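Local structure of putative oxidoreductase molybdopterin-binding subunit (Sulfolobus tokodaii, 4ZOH) at residues Ala573-Asp578 with Val583-Tyr588; Val385-Glu390 with Glu656-Ser661. The protein binds pterin cytosine dinucleotide as the cofactor-binding subunit of a probable molybdenum oxidoreductase of the aldehyde oxidase and xanthine dehydrogenase family. All coordinates share one frame; numbering follows the deposited sequence.

Contact 1: residues Ala573-Asp578 with Val583-Tyr588; sequences ALVKVD and VFVKKY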
ATOM      1  N   ALA A 573       6.762 -46.782  11.142  1.00 23.93           N
ATOM      2  CA  ALA A 573       7.782 -46.089  11.891  1.00 25.42           C
ATOM      3  C   ALA A 573       8.562 -47.070  12.747  1.00 26.32           C
ATOM      4  O   ALA A 573       8.020 -48.096  13.131  1.00 29.32           O
ATOM      5  CB  ALA A 573       7.168 -45.039  12.771  1.00 25.02           C
ATOM      6  N   LEU A 574       9.801 -46.715  13.071  1.00 26.24           N
ATOM      7  CA  LEU A 574      10.666 -47.495  13.942  1.00 27.29           C
ATOM      8  C   LEU A 574      11.064 -46.533  14.984  1.00 24.15           C
ATOM      9  O   LEU A 574      11.601 -45.457  14.661  1.00 29.00           O
ATOM     10  CB  LEU A 574      11.958 -48.000  13.184  1.00 25.82           C
ATOM     11  CG  LEU A 574      12.993 -48.853  14.005  1.00 27.44           C
ATOM     12  CD1 LEU A 574      12.488 -50.268  14.160  1.00 28.10           C
ATOM     13  CD2 LEU A 574      14.367 -48.935  13.299  1.00 31.01           C
ATOM     14  N   VAL A 575      10.874 -46.893  16.231  1.00 24.53           N
ATOM     15  CA  VAL A 575      11.168 -45.913  17.297  1.00 24.24           C
ATOM     16  C   VAL A 575      11.970 -46.584  18.360  1.00 24.83           C
ATOM     17  O   VAL A 575      11.977 -47.805  18.404  1.00 26.71           O
ATOM     18  CB  VAL A 575       9.854 -45.380  17.983  1.00 26.83           C
ATOM     19  CG1 VAL A 575       8.867 -44.761  16.977  1.00 25.92           C
ATOM     20  CG2 VAL A 575       9.136 -46.449  18.825  1.00 27.09           C
ATOM     21  N   LYS A 576      12.493 -45.790  19.291  1.00 25.57           N
ATOM     22  CA  LYS A 576      13.167 -46.242  20.494  1.00 27.36           C
ATOM     23  C   LYS A 576      12.712 -45.363  21.642  1.00 27.12           C
ATOM     24  O   LYS A 576      12.401 -44.199  21.428  1.00 25.78           O
ATOM     25  CB  LYS A 576      14.689 -46.080  20.345  1.00 34.85           C
ATOM     26  CG  LYS A 576      15.357 -47.178  19.514  1.00 41.85           C
ATOM     27  CD  LYS A 576      16.813 -47.312  19.944  1.00 55.17           C
ATOM     28  CE  LYS A 576      16.946 -48.067  21.276  1.00 57.41           C
ATOM     29  NZ  LYS A 576      16.843 -49.567  21.136  1.00 55.10           N
ATOM     30  N   VAL A 577      12.659 -45.903  22.847  1.00 25.50           N
ATOM     31  CA  VAL A 577      12.306 -45.119  24.024  1.00 28.01           C
ATOM     32  C   VAL A 577      13.490 -45.292  24.924  1.00 30.80           C
ATOM     33  O   VAL A 577      14.019 -46.375  24.960  1.00 35.58           O
ATOM     34  CB  VAL A 577      11.022 -45.674  24.713  1.00 27.91           C
ATOM     35  CG1 VAL A 577      10.644 -44.874  25.931  1.00 22.81           C
ATOM     36  CG2 VAL A 577       9.863 -45.643  23.735  1.00 28.78           C
ATOM     37  N   ASP A 578      13.924 -44.256  25.633  1.00 32.58           N
ATOM     38  CA  ASP A 578      15.122 -44.365  26.458  1.00 31.05           C
ATOM     39  C   ASP A 578      14.710 -44.420  27.883  1.00 33.69           C
ATOM     40  O   ASP A 578      13.513 -44.485  28.180  1.00 32.32           O
ATOM     41  CB  ASP A 578      16.203 -43.294  26.152  1.00 31.81           C
ATOM     42  CG  ASP A 578      15.852 -41.910  26.635  1.00 35.85           C
ATOM     43  OD1 ASP A 578      16.497 -40.971  26.148  1.00 40.74           O
ATOM     44  OD2 ASP A 578      14.947 -41.703  27.480  1.00 38.27           O
ATOM     45  N   VAL A 583      10.921 -40.545  23.405  1.00 25.19           N
ATOM     46  CA  VAL A 583      10.759 -41.304  22.213  1.00 25.37           C
ATOM     47  C   VAL A 583      11.625 -40.744  21.097  1.00 29.24           C
ATOM     48  O   VAL A 583      11.570 -39.574  20.847  1.00 29.16           O
ATOM     49  CB  VAL A 583       9.281 -41.269  21.785  1.00 25.48           C
ATOM     50  CG1 VAL A 583       9.044 -41.955  20.430  1.00 25.40           C
ATOM     51  CG2 VAL A 583       8.415 -41.988  22.823  1.00 25.96           C
ATOM     52  N   PHE A 584      12.343 -41.587  20.362  1.00 28.89           N
ATOM     53  CA  PHE A 584      13.145 -41.145  19.211  1.00 28.03           C
ATOM     54  C   PHE A 584      12.617 -41.895  18.054  1.00 26.57           C
ATOM     55  O   PHE A 584      12.533 -43.114  18.147  1.00 29.57           O
ATOM     56  CB  PHE A 584      14.644 -41.520  19.405  1.00 29.35           C
ATOM     57  CG  PHE A 584      15.242 -40.858  20.597  1.00 30.99           C
ATOM     58  CD1 PHE A 584      15.833 -39.586  20.475  1.00 30.65           C
ATOM     59  CD2 PHE A 584      15.097 -41.425  21.870  1.00 32.20           C
ATOM     60  CE1 PHE A 584      16.335 -38.928  21.598  1.00 32.17           C
ATOM     61  CE2 PHE A 584      15.585 -40.779  22.991  1.00 35.57           C
ATOM     62  CZ  PHE A 584      16.226 -39.530  22.858  1.00 38.14           C
ATOM     63  N   VAL A 585      12.290 -41.208  16.957  1.00 26.29           N
ATOM     64  CA  VAL A 585      11.842 -41.888  15.747  1.00 25.10           C
ATOM     65  C   VAL A 585      13.029 -42.041  14.793  1.00 30.43           C
ATOM     66  O   VAL A 585      13.475 -41.054  14.219  1.00 31.45           O
ATOM     67  CB  VAL A 585      10.711 -41.107  15.052  1.00 24.70           C
ATOM     68  CG1 VAL A 585      10.206 -41.833  13.794  1.00 22.32           C
ATOM     69  CG2 VAL A 585       9.605 -40.769  16.068  1.00 24.07           C
ATOM     70  N   LYS A 586      13.446 -43.279  14.534  1.00 33.60           N
ATOM     71  CA  LYS A 586      14.612 -43.592  13.668  1.00 30.75           C
ATOM     72  C   LYS A 586      14.344 -43.518  12.231  1.00 30.18           C
ATOM     73  O   LYS A 586      15.182 -43.009  11.426  1.00 32.64           O
ATOM     74  CB  LYS A 586      15.069 -45.019  13.944  1.00 35.05           C
ATOM     75  CG  LYS A 586      15.640 -45.186  15.340  1.00 49.50           C
ATOM     76  CD  LYS A 586      16.549 -44.019  15.744  1.00 59.60           C
ATOM     77  CE  LYS A 586      16.789 -44.028  17.223  1.00 72.69           C
ATOM     78  NZ  LYS A 586      15.555 -44.619  17.815  1.00 76.31           N
ATOM     79  N   LYS A 587      13.199 -44.089  11.856  1.00 27.90           N
ATOM     80  CA  LYS A 587      12.784 -44.130  10.478  1.00 30.34           C
ATOM     81  C   LYS A 587      11.304 -44.064  10.370  1.00 29.44           C
ATOM     82  O   LYS A 587      10.591 -44.568  11.232  1.00 29.62           O
ATOM     83  CB  LYS A 587      13.197 -45.436   9.798  1.00 34.07           C
ATOM     84  CG  LYS A 587      14.683 -45.550   9.434  1.00 44.93           C
ATOM     85  CD  LYS A 587      14.980 -46.622   8.382  1.00 52.05           C
ATOM     86  CE  LYS A 587      16.362 -47.300   8.507  1.00 54.86           C
ATOM     87  NZ  LYS A 587      17.247 -46.833   9.623  1.00 51.43           N
ATOM     88  N   TYR A 588      10.858 -43.497   9.263  1.00 25.25           N
ATOM     89  CA  TYR A 588       9.470 -43.418   8.971  1.00 23.93           C
ATOM     90  C   TYR A 588       9.389 -43.681   7.500  1.00 23.08           C
ATOM     91  O   TYR A 588      10.090 -43.043   6.730  1.00 20.70           O
ATOM     92  CB  TYR A 588       8.942 -41.995   9.344  1.00 24.89           C
ATOM     93  CG  TYR A 588       7.407 -41.883   9.323  1.00 25.06           C
ATOM     94  CD1 TYR A 588       6.626 -41.865  10.529  1.00 23.52           C
ATOM     95  CD2 TYR A 588       6.754 -41.812   8.100  1.00 22.35           C
ATOM     96  CE1 TYR A 588       5.207 -41.764  10.456  1.00 22.14           C
ATOM     97  CE2 TYR A 588       5.373 -41.733   8.034  1.00 24.21           C
ATOM     98  CZ  TYR A 588       4.614 -41.686   9.199  1.00 22.81           C
ATOM     99  OH  TYR A 588       3.261 -41.624   8.952  1.00 23.87           O
TER
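Lys-576 and Phe-584 form an antiparallel hydrogen-bonded pair. Phe-584 N gives a nearly straight bond to Lys-576 O (2.8 Å, 167° at the hydrogen), and Lys-576 N returns one to Phe-584 O (2.9 Å). Further along, Leu-574 O accepts from Lys-586 N, while Leu-574 N donates to Lys-587 O. Lys-586 and Lys-587 thus both sit opposite Leu-574, a classic beta bulge. NZ of Lys-586 folds back to a weak bond with Phe-584 O; it lies so close to CB of Lys-576 that its exact place is doubtful.

The ring of Phe-584 turns its edge to the loop residue Asp-578. OD1 of Asp-578 lies 3.3 Å from CE2 of Phe-584, near the ring plane. Lys-576 O is also at this edge, 3.9 Å from CD2 of Phe-584. With CG anti to the carbonyl carbon (chi1 -62°), the Phe-584 ring reaches toward the hairpin turn. A serine here would probably leave OD1 of Asp-578 and O of Lys-576 without the ring edge. Both carboxylate oxygens have stronger partners: OD2 bonds Thr-580 OG1, and OD1 pairs with a basic side chain of another protein chain. Lys-576 sends its amine off to Asp-403 in a salt bridge.

Ala-573, Val-575, Val-577, Val-583, Val-585 and Tyr-588 lie on one face and meet mostly through carbon atoms. CG2 of Val-577 meets CG2 of Val-583 at 4.0 Å.

Helices 673-688 and 600-619 cover this face. The hairpin is the middle pair of a four-strand mixed sheet, between strands 405-412 and 651-655.

Contact 2: residues Val385-Glu390 with Glu656-Ser661; sequences VKKLLE and EILGKS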
ATOM      1  N   VAL A 385      -6.221 -51.459  -2.315  1.00 31.26           N
ATOM      2  CA  VAL A 385      -5.665 -51.361  -0.985  1.00 32.83           C
ATOM      3  C   VAL A 385      -4.704 -52.520  -0.703  1.00 36.17           C
ATOM      4  O   VAL A 385      -3.581 -52.282  -0.264  1.00 33.99           O
ATOM      5  CB  VAL A 385      -6.779 -51.281   0.091  1.00 36.90           C
ATOM      6  CG1 VAL A 385      -6.188 -51.108   1.490  1.00 32.38           C
ATOM      7  CG2 VAL A 385      -7.728 -50.125  -0.203  1.00 38.95           C
ATOM      8  N   LYS A 386      -5.161 -53.763  -0.961  1.00 44.55           N
ATOM      9  CA  LYS A 386      -4.404 -54.988  -0.660  1.00 43.03           C
ATOM     10  C   LYS A 386      -3.041 -54.925  -1.298  1.00 35.48           C
ATOM     11  O   LYS A 386      -2.029 -55.153  -0.639  1.00 34.16           O
ATOM     12  CB  LYS A 386      -5.133 -56.219  -1.206  1.00 47.81           C
ATOM     13  CG  LYS A 386      -6.118 -56.824  -0.251  1.00 48.52           C
ATOM     14  CD  LYS A 386      -5.507 -57.966   0.509  1.00 49.85           C
ATOM     15  CE  LYS A 386      -6.591 -59.007   0.679  1.00 56.46           C
ATOM     16  NZ  LYS A 386      -5.915 -60.213   1.221  1.00 58.65           N
ATOM     17  N   LYS A 387      -3.045 -54.564  -2.570  1.00 34.03           N
ATOM     18  CA  LYS A 387      -1.845 -54.502  -3.393  1.00 37.44           C
ATOM     19  C   LYS A 387      -0.860 -53.476  -2.900  1.00 45.00           C
ATOM     20  O   LYS A 387       0.354 -53.707  -2.917  1.00 51.52           O
ATOM     21  CB  LYS A 387      -2.262 -54.185  -4.818  1.00 39.52           C
ATOM     22  CG  LYS A 387      -1.163 -53.974  -5.848  1.00 42.30           C
ATOM     23  CD  LYS A 387      -1.827 -54.135  -7.212  1.00 42.48           C
ATOM     24  CE  LYS A 387      -0.789 -54.362  -8.296  1.00 57.20           C
ATOM     25  NZ  LYS A 387      -0.606 -53.152  -9.154  1.00 63.19           N
ATOM     26  N   LEU A 388      -1.383 -52.328  -2.451  1.00 43.59           N
ATOM     27  CA  LEU A 388      -0.545 -51.303  -1.828  1.00 37.99           C
ATOM     28  C   LEU A 388       0.024 -51.823  -0.535  1.00 31.68           C
ATOM     29  O   LEU A 388       1.170 -51.570  -0.251  1.00 30.08           O
ATOM     30  CB  LEU A 388      -1.298 -49.975  -1.619  1.00 36.80           C
ATOM     31  CG  LEU A 388      -0.338 -48.832  -1.370  1.00 39.60           C
ATOM     32  CD1 LEU A 388      -0.710 -47.577  -2.118  1.00 39.57           C
ATOM     33  CD2 LEU A 388      -0.333 -48.558   0.109  1.00 42.61           C
ATOM     34  N   LEU A 389      -0.775 -52.532   0.257  1.00 29.48           N
ATOM     35  CA  LEU A 389      -0.253 -53.154   1.464  1.00 32.77           C
ATOM     36  C   LEU A 389       0.843 -54.228   1.176  1.00 34.20           C
ATOM     37  O   LEU A 389       1.804 -54.348   1.971  1.00 30.07           O
ATOM     38  CB  LEU A 389      -1.385 -53.785   2.264  1.00 32.25           C
ATOM     39  CG  LEU A 389      -2.333 -52.910   3.066  1.00 35.35           C
ATOM     40  CD1 LEU A 389      -3.536 -53.764   3.501  1.00 32.98           C
ATOM     41  CD2 LEU A 389      -1.621 -52.392   4.297  1.00 34.02           C
ATOM     42  N   GLU A 390       0.719 -54.966   0.055  1.00 36.35           N
ATOM     43  CA  GLU A 390       1.753 -55.989  -0.303  1.00 45.65           C
ATOM     44  C   GLU A 390       3.049 -55.245  -0.586  1.00 45.40           C
ATOM     45  O   GLU A 390       4.075 -55.575  -0.024  1.00 44.97           O
ATOM     46  CB  GLU A 390       1.371 -56.888  -1.499  1.00 44.28           C
ATOM     47  CG  GLU A 390       0.024 -57.642  -1.407  1.00 49.98           C
ATOM     48  CD  GLU A 390       0.048 -58.954  -0.597  1.00 57.41           C
ATOM     49  OE1 GLU A 390       0.752 -59.086   0.438  1.00 58.01           O
ATOM     50  OE2 GLU A 390      -0.679 -59.881  -0.994  1.00 59.88           O
ATOM     51  N   GLU A 656       2.372 -44.776  -5.279  1.00 32.47           N
ATOM     52  CA  GLU A 656       1.966 -45.708  -6.354  1.00 34.93           C
ATOM     53  C   GLU A 656       0.719 -45.142  -6.959  1.00 34.59           C
ATOM     54  O   GLU A 656      -0.124 -44.628  -6.221  1.00 33.95           O
ATOM     55  CB  GLU A 656       1.673 -47.111  -5.809  1.00 36.12           C
ATOM     56  CG  GLU A 656       2.792 -47.716  -4.949  1.00 39.78           C
ATOM     57  CD  GLU A 656       3.981 -48.285  -5.768  1.00 49.04           C
ATOM     58  OE1 GLU A 656       3.789 -48.707  -6.936  1.00 49.02           O
ATOM     59  OE2 GLU A 656       5.117 -48.329  -5.225  1.00 48.10           O
ATOM     60  N   ILE A 657       0.603 -45.180  -8.281  1.00 27.60           N
ATOM     61  CA  ILE A 657      -0.603 -44.758  -8.928  1.00 29.71           C
ATOM     62  C   ILE A 657      -1.374 -46.002  -9.392  1.00 33.98           C
ATOM     63  O   ILE A 657      -1.203 -46.461 -10.541  1.00 32.68           O
ATOM     64  CB  ILE A 657      -0.284 -43.812 -10.092  1.00 29.04           C
ATOM     65  CG1 ILE A 657       0.639 -42.690  -9.607  1.00 31.13           C
ATOM     66  CG2 ILE A 657      -1.567 -43.357 -10.807  1.00 30.37           C
ATOM     67  CD1 ILE A 657       1.254 -41.838 -10.715  1.00 35.27           C
ATOM     68  N   LEU A 658      -2.209 -46.540  -8.496  1.00 33.85           N
ATOM     69  CA  LEU A 658      -3.120 -47.691  -8.806  1.00 31.10           C
ATOM     70  C   LEU A 658      -4.560 -47.183  -9.027  1.00 35.78           C
ATOM     71  O   LEU A 658      -5.359 -47.801  -9.735  1.00 38.39           O
ATOM     72  CB  LEU A 658      -3.129 -48.669  -7.623  1.00 28.54           C
ATOM     73  CG  LEU A 658      -1.769 -49.022  -7.003  1.00 28.97           C
ATOM     74  CD1 LEU A 658      -1.911 -49.931  -5.795  1.00 26.10           C
ATOM     75  CD2 LEU A 658      -0.877 -49.665  -8.105  1.00 29.99           C
ATOM     76  N   GLY A 659      -4.901 -46.054  -8.415  1.00 35.58           N
ATOM     77  CA  GLY A 659      -6.254 -45.474  -8.526  1.00 32.90           C
ATOM     78  C   GLY A 659      -6.174 -43.972  -8.738  1.00 33.99           C
ATOM     79  O   GLY A 659      -5.680 -43.280  -7.865  1.00 34.92           O
ATOM     80  N   LYS A 660      -6.579 -43.508  -9.927  1.00 32.26           N
ATOM     81  CA  LYS A 660      -6.794 -42.081 -10.254  1.00 35.88           C
ATOM     82  C   LYS A 660      -8.202 -41.607  -9.848  1.00 37.75           C
ATOM     83  O   LYS A 660      -9.136 -42.421  -9.652  1.00 33.98           O
ATOM     84  CB  LYS A 660      -6.571 -41.792 -11.731  1.00 34.55           C
ATOM     85  CG  LYS A 660      -5.151 -42.100 -12.250  1.00 40.56           C
ATOM     86  CD  LYS A 660      -5.112 -42.145 -13.771  1.00 36.46           C
ATOM     87  CE  LYS A 660      -5.720 -40.921 -14.439  1.00 42.63           C
ATOM     88  NZ  LYS A 660      -6.032 -41.115 -15.895  1.00 48.21           N
ATOM     89  N   SER A 661      -8.341 -40.295  -9.699  1.00 31.09           N
ATOM     90  CA  SER A 661      -9.621 -39.708  -9.348  1.00 31.02           C
ATOM     91  C   SER A 661     -10.420 -39.617 -10.642  1.00 29.01           C
ATOM     92  O   SER A 661      -9.854 -39.761 -11.727  1.00 30.12           O
ATOM     93  CB  SER A 661      -9.394 -38.310  -8.730  1.00 26.41           C
ATOM     94  OG  SER A 661      -9.110 -37.424  -9.775  1.00 25.61           O
TER
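Leu-658 reaches Lys-387 and Leu-388 in the first turns of helix 385-401 with both of its methyl groups, and the contact is mostly apolar. CD1 of Leu-658 lies 4.2 Å from CB of Leu-388 and 4.1 Å from CG of Lys-387. The same CD1 is 4.1 Å from the backbone N of Leu-388, so this methyl rests on the helix surface itself. Nearby, CD1 of Leu-388 is 4.4 Å from CB of Glu-656, a looser touch.

The amine of Lys-387 comes in beside the second methyl, with NZ 3.7 Å from CD2 of Leu-658. Its CG is anti to the backbone N (chi1 176°), and the chain stays extended until it bends at chi4, which brings NZ to the leucine at a slant. Opposite charges lie in the neighbourhood but do not meet: NZ of Lys-387 is 6.6 Å from OE1 of Glu-656.

No hydrogen bond joins the two segments. Each is held from elsewhere. Asn-384 OD1 accepts from Lys-387 N at the helix start, and Asp-593 OD2 accepts from Leu-658 N. Tyr-568 touches both Leu-388 and Leu-658.

The loop leaves the outermost strand 651-655. Through Leu-388, the helix packs on the inner strands 568-577 and 583-593 of this molybdopterin cofactor-binding domain sheet.

In the fold
Contact 1 and contact 2 are about 27 Å apart between centres and about 12 Å between nearest atoms, but the same four-strand sheet joins them. They do not touch. Along the chain the helix start 385-390 comes first, then the hairpin 573-578 and 583-588, and last the loop 656-661. Both hairpin segments therefore fall between the two segments of contact 2 in sequence. The hairpin strands 568-577 and 583-593 link them. Contact 1 uses their turn-side ends. Contact 2 lies by their other ends, where Tyr-568, Val-570, Val-591 and Asp-593 meet it. The side chain of Glu-656 is about 12 Å from the bound pterin cytosine dinucleotide, near the cofactor without touching it.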